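Local coordinates for protein ornithine cyclodeaminase (Methanocaldococcus jannaschii, PDB 3MGJ) that probably converts ornithine to proline with release of ammonia as part of a longer NAD-dependent enzyme, of which this is the N-terminal domain, at residues D14-I17 with L18-F22; F22-I25 with L26-G30. All blocks are in the same frame, centred on the assembly; numbering follows the deposited sequence.

Contact 1. Residues D14-I17 with L18-F22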
ATOM      1  N   ASP A  14      -7.231   3.318   3.004  1.00 53.82           N
ATOM      2  CA  ASP A  14      -8.382   3.946   3.666  1.00 57.86           C
ATOM      3  C   ASP A  14      -8.883   3.007   4.765  1.00 57.41           C
ATOM      4  O   ASP A  14      -9.919   3.225   5.387  1.00 61.49           O
ATOM      5  CB  ASP A  14      -9.494   4.346   2.683  1.00 55.45           C
ATOM      6  CG  ASP A  14     -10.512   5.314   3.304  1.00 62.71           C
ATOM      7  OD1 ASP A  14     -10.110   6.177   4.125  1.00 61.88           O
ATOM      8  OD2 ASP A  14     -11.718   5.209   2.971  1.00 64.57           O
ATOM      9  N   SER A  15      -8.106   1.963   4.994  1.00 53.27           N
ATOM     10  CA  SER A  15      -8.306   1.078   6.115  1.00 49.17           C
ATOM     11  C   SER A  15      -7.260   1.417   7.174  1.00 50.38           C
ATOM     12  O   SER A  15      -6.310   2.154   6.912  1.00 50.10           O
ATOM     13  CB  SER A  15      -8.125  -0.372   5.657  1.00 48.10           C
ATOM     14  OG  SER A  15      -8.992  -1.247   6.357  1.00 53.58           O
ATOM     15  N   LEU A  16      -7.445   0.887   8.373  1.00 49.75           N
ATOM     16  CA  LEU A  16      -6.374   0.853   9.352  1.00 46.50           C
ATOM     17  C   LEU A  16      -5.767  -0.539   9.374  1.00 42.62           C
ATOM     18  O   LEU A  16      -4.918  -0.826  10.213  1.00 43.27           O
ATOM     19  CB  LEU A  16      -6.899   1.189  10.743  1.00 51.46           C
ATOM     20  CG  LEU A  16      -7.356   2.627  10.955  1.00 54.12           C
ATOM     21  CD1 LEU A  16      -7.866   2.817  12.368  1.00 53.46           C
ATOM     22  CD2 LEU A  16      -6.192   3.544  10.684  1.00 58.21           C
ATOM     23  N   ILE A  17      -6.209  -1.393   8.452  1.00 39.44           N
ATOM     24  CA  ILE A  17      -5.794  -2.793   8.425  1.00 41.16           C
ATOM     25  C   ILE A  17      -4.283  -2.985   8.493  1.00 37.34           C
ATOM     26  O   ILE A  17      -3.793  -3.812   9.259  1.00 37.55           O
ATOM     27  CB  ILE A  17      -6.319  -3.548   7.175  1.00 40.06           C
ATOM     28  CG1 ILE A  17      -6.139  -5.049   7.359  1.00 37.50           C
ATOM     29  CG2 ILE A  17      -5.552  -3.139   5.939  1.00 42.34           C
ATOM     30  CD1 ILE A  17      -6.774  -5.561   8.635  1.00 43.05           C
ATOM     31  N   LEU A  18      -3.548  -2.230   7.691  1.00 31.48           N
ATOM     32  CA  LEU A  18      -2.104  -2.398   7.641  1.00 36.23           C
ATOM     33  C   LEU A  18      -1.418  -2.096   8.958  1.00 35.85           C
ATOM     34  O   LEU A  18      -0.621  -2.894   9.434  1.00 35.68           O
ATOM     35  CB  LEU A  18      -1.487  -1.522   6.556  1.00 39.74           C
ATOM     36  CG  LEU A  18      -1.656  -1.998   5.128  1.00 33.68           C
ATOM     37  CD1 LEU A  18      -0.763  -1.145   4.280  1.00 36.36           C
ATOM     38  CD2 LEU A  18      -1.270  -3.447   5.069  1.00 30.23           C
ATOM     39  N   PRO A  19      -1.703  -0.925   9.541  1.00 39.17           N
ATOM     40  CA  PRO A  19      -1.056  -0.571  10.804  1.00 38.62           C
ATOM     41  C   PRO A  19      -1.466  -1.532  11.894  1.00 39.11           C
ATOM     42  O   PRO A  19      -0.745  -1.705  12.874  1.00 41.47           O
ATOM     43  CB  PRO A  19      -1.623   0.810  11.105  1.00 41.32           C
ATOM     44  CG  PRO A  19      -2.066   1.338   9.784  1.00 39.88           C
ATOM     45  CD  PRO A  19      -2.557   0.163   9.039  1.00 40.06           C
ATOM     46  N   LYS A  20      -2.630  -2.142  11.730  1.00 35.77           N
ATOM     47  CA  LYS A  20      -3.099  -3.112  12.690  1.00 35.88           C
ATOM     48  C   LYS A  20      -2.326  -4.417  12.530  1.00 37.32           C
ATOM     49  O   LYS A  20      -1.781  -4.937  13.500  1.00 38.80           O
ATOM     50  CB  LYS A  20      -4.597  -3.337  12.524  1.00 41.40           C
ATOM     51  CG  LYS A  20      -5.466  -2.421  13.370  1.00 44.70           C
ATOM     52  CD  LYS A  20      -6.932  -2.618  13.030  1.00 47.62           C
ATOM     53  CE  LYS A  20      -7.819  -1.604  13.729  1.00 57.91           C
ATOM     54  NZ  LYS A  20      -9.129  -1.446  13.032  1.00 59.94           N
ATOM     55  N   VAL A  21      -2.260  -4.943  11.312  1.00 34.31           N
ATOM     56  CA  VAL A  21      -1.439  -6.116  11.069  1.00 31.36           C
ATOM     57  C   VAL A  21      -0.018  -5.931  11.602  1.00 32.59           C
ATOM     58  O   VAL A  21       0.476  -6.761  12.356  1.00 31.59           O
ATOM     59  CB  VAL A  21      -1.400  -6.480   9.582  1.00 27.28           C
ATOM     60  CG1 VAL A  21      -0.228  -7.365   9.285  1.00 27.19           C
ATOM     61  CG2 VAL A  21      -2.659  -7.183   9.210  1.00 28.93           C
ATOM     62  N   PHE A  22       0.626  -4.839  11.210  1.00 30.01           N
ATOM     63  CA  PHE A  22       1.981  -4.534  11.640  1.00 29.90           C
ATOM     64  C   PHE A  22       2.107  -4.500  13.152  1.00 34.35           C
ATOM     65  O   PHE A  22       3.039  -5.049  13.744  1.00 33.34           O
ATOM     66  CB  PHE A  22       2.387  -3.166  11.099  1.00 34.91           C
ATOM     67  CG  PHE A  22       2.408  -3.093   9.607  1.00 35.73           C
ATOM     68  CD1 PHE A  22       2.423  -4.250   8.846  1.00 34.53           C
ATOM     69  CD2 PHE A  22       2.426  -1.875   8.961  1.00 35.78           C
ATOM     70  CE1 PHE A  22       2.452  -4.188   7.472  1.00 33.02           C
ATOM     71  CE2 PHE A  22       2.455  -1.808   7.588  1.00 35.20           C
ATOM     72  CZ  PHE A  22       2.468  -2.966   6.841  1.00 34.00           C
TER
HETATM   73  O   HOH W   1      -4.210  -0.078   5.955  1.00 40.24           O

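Contact 2. Residues F22-I25 with L26-G30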
ATOM      1  N   PHE A  22       0.626  -4.839  11.210  1.00 30.01           N
ATOM      2  CA  PHE A  22       1.981  -4.534  11.640  1.00 29.90           C
ATOM      3  C   PHE A  22       2.107  -4.500  13.152  1.00 34.35           C
ATOM      4  O   PHE A  22       3.039  -5.049  13.744  1.00 33.34           O
ATOM      5  CB  PHE A  22       2.387  -3.166  11.099  1.00 34.91           C
ATOM      6  CG  PHE A  22       2.408  -3.093   9.607  1.00 35.73           C
ATOM      7  CD1 PHE A  22       2.423  -4.250   8.846  1.00 34.53           C
ATOM      8  CD2 PHE A  22       2.426  -1.875   8.961  1.00 35.78           C
ATOM      9  CE1 PHE A  22       2.452  -4.188   7.472  1.00 33.02           C
ATOM     10  CE2 PHE A  22       2.455  -1.808   7.588  1.00 35.20           C
ATOM     11  CZ  PHE A  22       2.468  -2.966   6.841  1.00 34.00           C
ATOM     12  N   ASP A  23       1.163  -3.820  13.778  1.00 37.59           N
ATOM     13  CA  ASP A  23       1.171  -3.674  15.217  1.00 37.94           C
ATOM     14  C   ASP A  23       1.093  -5.008  15.909  1.00 35.64           C
ATOM     15  O   ASP A  23       1.785  -5.241  16.891  1.00 37.79           O
ATOM     16  CB  ASP A  23       0.018  -2.781  15.663  1.00 43.24           C
ATOM     17  CG  ASP A  23       0.410  -1.316  15.714  1.00 47.71           C
ATOM     18  OD1 ASP A  23       1.632  -1.032  15.753  1.00 46.26           O
ATOM     19  OD2 ASP A  23      -0.503  -0.458  15.735  1.00 49.81           O
ATOM     20  N   LYS A  24       0.246  -5.884  15.386  1.00 33.15           N
ATOM     21  CA  LYS A  24       0.030  -7.170  16.009  1.00 34.17           C
ATOM     22  C   LYS A  24       1.276  -8.032  15.914  1.00 35.28           C
ATOM     23  O   LYS A  24       1.766  -8.522  16.924  1.00 39.43           O
ATOM     24  CB  LYS A  24      -1.179  -7.867  15.403  1.00 34.19           C
ATOM     25  CG  LYS A  24      -1.773  -8.927  16.313  1.00 40.24           C
ATOM     26  CD  LYS A  24      -2.440  -8.353  17.563  1.00 40.77           C
ATOM     27  CE  LYS A  24      -2.291  -9.285  18.749  1.00 46.72           C
ATOM     28  NZ  LYS A  24      -3.467  -9.239  19.668  1.00 55.88           N
ATOM     29  N   ILE A  25       1.797  -8.199  14.704  1.00 33.68           N
ATOM     30  CA  ILE A  25       3.100  -8.820  14.512  1.00 35.60           C
ATOM     31  C   ILE A  25       4.171  -8.280  15.488  1.00 36.50           C
ATOM     32  O   ILE A  25       4.762  -9.053  16.249  1.00 36.20           O
ATOM     33  CB  ILE A  25       3.575  -8.679  13.052  1.00 32.92           C
ATOM     34  CG1 ILE A  25       2.437  -9.028  12.090  1.00 31.80           C
ATOM     35  CG2 ILE A  25       4.784  -9.556  12.797  1.00 32.30           C
ATOM     36  CD1 ILE A  25       2.799  -8.890  10.623  1.00 28.46           C
ATOM     37  N   LEU A  26       4.406  -6.966  15.490  1.00 34.49           N
ATOM     38  CA  LEU A  26       5.391  -6.381  16.417  1.00 34.73           C
ATOM     39  C   LEU A  26       5.082  -6.674  17.887  1.00 40.93           C
ATOM     40  O   LEU A  26       5.931  -7.233  18.586  1.00 45.20           O
ATOM     41  CB  LEU A  26       5.597  -4.882  16.182  1.00 33.92           C
ATOM     42  CG  LEU A  26       6.151  -4.490  14.799  1.00 32.81           C
ATOM     43  CD1 LEU A  26       5.972  -3.013  14.513  1.00 36.57           C
ATOM     44  CD2 LEU A  26       7.594  -4.871  14.638  1.00 33.11           C
ATOM     45  N   ASP A  27       3.884  -6.327  18.360  1.00 39.28           N
ATOM     46  CA  ASP A  27       3.450  -6.760  19.698  1.00 41.26           C
ATOM     47  C   ASP A  27       3.863  -8.209  20.045  1.00 42.12           C
ATOM     48  O   ASP A  27       4.326  -8.479  21.148  1.00 42.78           O
ATOM     49  CB  ASP A  27       1.930  -6.653  19.858  1.00 41.60           C
ATOM     50  CG  ASP A  27       1.438  -5.221  20.033  1.00 47.07           C
ATOM     51  OD1 ASP A  27       2.273  -4.280  20.180  1.00 46.94           O
ATOM     52  OD2 ASP A  27       0.191  -5.056  20.018  1.00 44.89           O
HETATM   53  N   MSE A  28       3.678  -9.145  19.119  1.00 39.59           N
HETATM   54  CA  MSE A  28       3.940 -10.537  19.444  1.00 39.98           C
HETATM   55  C   MSE A  28       5.398 -10.943  19.275  1.00 42.75           C
HETATM   56  O   MSE A  28       5.742 -12.102  19.468  1.00 41.62           O
HETATM   57  CB  MSE A  28       3.059 -11.454  18.623  1.00 38.45           C
HETATM   58  CG  MSE A  28       1.592 -11.135  18.716  1.00 40.78           C
HETATM   59 SE   MSE A  28       0.510 -12.581  17.958  0.79 50.93          SE
HETATM   60  CE  MSE A  28      -0.427 -11.482  16.696  1.00 40.82           C
ATOM     61  N   GLY A  29       6.255  -9.998  18.912  1.00 41.56           N
ATOM     62  CA  GLY A  29       7.673 -10.285  18.838  1.00 39.95           C
ATOM     63  C   GLY A  29       8.180 -10.694  17.473  1.00 38.68           C
ATOM     64  O   GLY A  29       9.314 -11.142  17.342  1.00 41.52           O
ATOM     65  N   GLY A  30       7.350 -10.543  16.451  1.00 36.32           N
ATOM     66  CA  GLY A  30       7.808 -10.775  15.097  1.00 32.47           C
ATOM     67  C   GLY A  30       8.214  -9.511  14.370  1.00 36.49           C
ATOM     68  O   GLY A  30       8.118  -8.399  14.882  1.00 36.34           O
TER

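Contact 1. Residues D14-I17 with L18-F22
Ile-17 and Val-21 meet one turn apart at the start of helix 17-27, on the flank that packs against Leu-71 of helix 58-74. With CG1 anti to the backbone N (chi1 -167°), the longer branch of Ile-17 lets CD1 come alongside Val-21 CG2 at 4.5 Å, a loose touch between methyls. The other branch lies closer to the following residue, Ile-17 CG2 sitting 4.1 Å from Leu-18 CG; Leu-18 itself packs on Ile-39 of the second subunit. Beneath the Ile-Val pair, Val-21 N donates to Ile-17 O at 2.8 Å in a bond that is almost straight (177° at the hydrogen).

Leu-16 is the N-cap residue, and its side chain can accept no hydrogen bond. Its carbonyl faces into the turn and takes the N-H of Lys-20, although the position of that oxygen is less certain. The lysine chain, extended beyond CG, runs back toward the start of the helix past this carbonyl, leaving NZ beside Leu-16 CB, 4.1 Å away. Pro-19 fills the third position of the helix; its ring and the Leu-16 carbonyl are modelled too close for their spacing to be trusted, but the ring restricts phi whatever that spacing. A glycine here would lack the ring, and the first turn, without that restraint on phi, would probably be freer to flex.

The leading amides find other partners. A water accepts from Leu-18 N at 2.8 Å and donates weakly to Ser-15 O, while Ile-17 N reaches Ser-15 OG in a weak bond of 3.5 Å. Leu-18 N is thus met by the water and Ile-17 N only weakly by the serine hydroxyl; the third residue, a proline, has no N-H that would need a partner.

Contact 2. Residues F22-I25 with L26-G30
From Phe-22 to Gly-30 the last turns of helix 17-27 run out into a Schellman motif: Gly-29 takes a positive phi of 94°, Gly-30 N reaches five residues back to Ile-25 O at 3.0 Å, and inside that loop Gly-29 N bonds to Leu-26 O at 2.8 Å. The donor of Gly-30 comes in above the carbonyl plane, and Met-28 N shares the same oxygen weakly. Ahead of the motif, Leu-26, Asp-27 and Met-28 make the ordinary helical bonds four residues back. At the backbone angles of Gly-29 a CB would be jammed against the preceding carbonyl oxygen, which explains the glycine.

Several side chains lean back over the preceding turn. Leu-26 has CG anti to its own carbonyl carbon (chi1 -62°), which lays that atom back over the carbonyl of Phe-22. Asp-27 is turned much the same way, its carboxylate lying back over the carbonyl of Asp-23. Selenomethionine Met-28 slants across Lys-24, but its terminal methyl is placed implausibly near the lysine and that detail is doubtful. Lys-24 NZ and Asp-27 OD2 are 5.6 Å apart, too far for a salt bridge; the lysine has a long, weak ion pair with Glu-67 instead.

Ile-25 turns its side chain to Leu-68 and Tyr-32. At the exit its CG2 lies 3.8 Å from Gly-30 C.

Overall arrangement
Contacts 1 and 2 are the entry and the exit of one helix, 17-27, with centres 12 Å apart and Phe-22 shared between them. Contact 1 comes first, carrying the chain from the loop after strand 2-10 into the helix; contact 2 takes it out again towards strand 31-38. The helix is thus the first crossover of a ferredoxin-like beta-alpha-beta-beta-alpha-beta domain, whose antiparallel sheet has strand order 2-3-1-4. Both contacts pack against helix 58-74, and Phe-22 stacks on Tyr-32 of the sheet. The two ends differ in surroundings: the start lies against the second subunit, whereas Met-28 O at the finish is hydrogen-bonded to His-60 NE2.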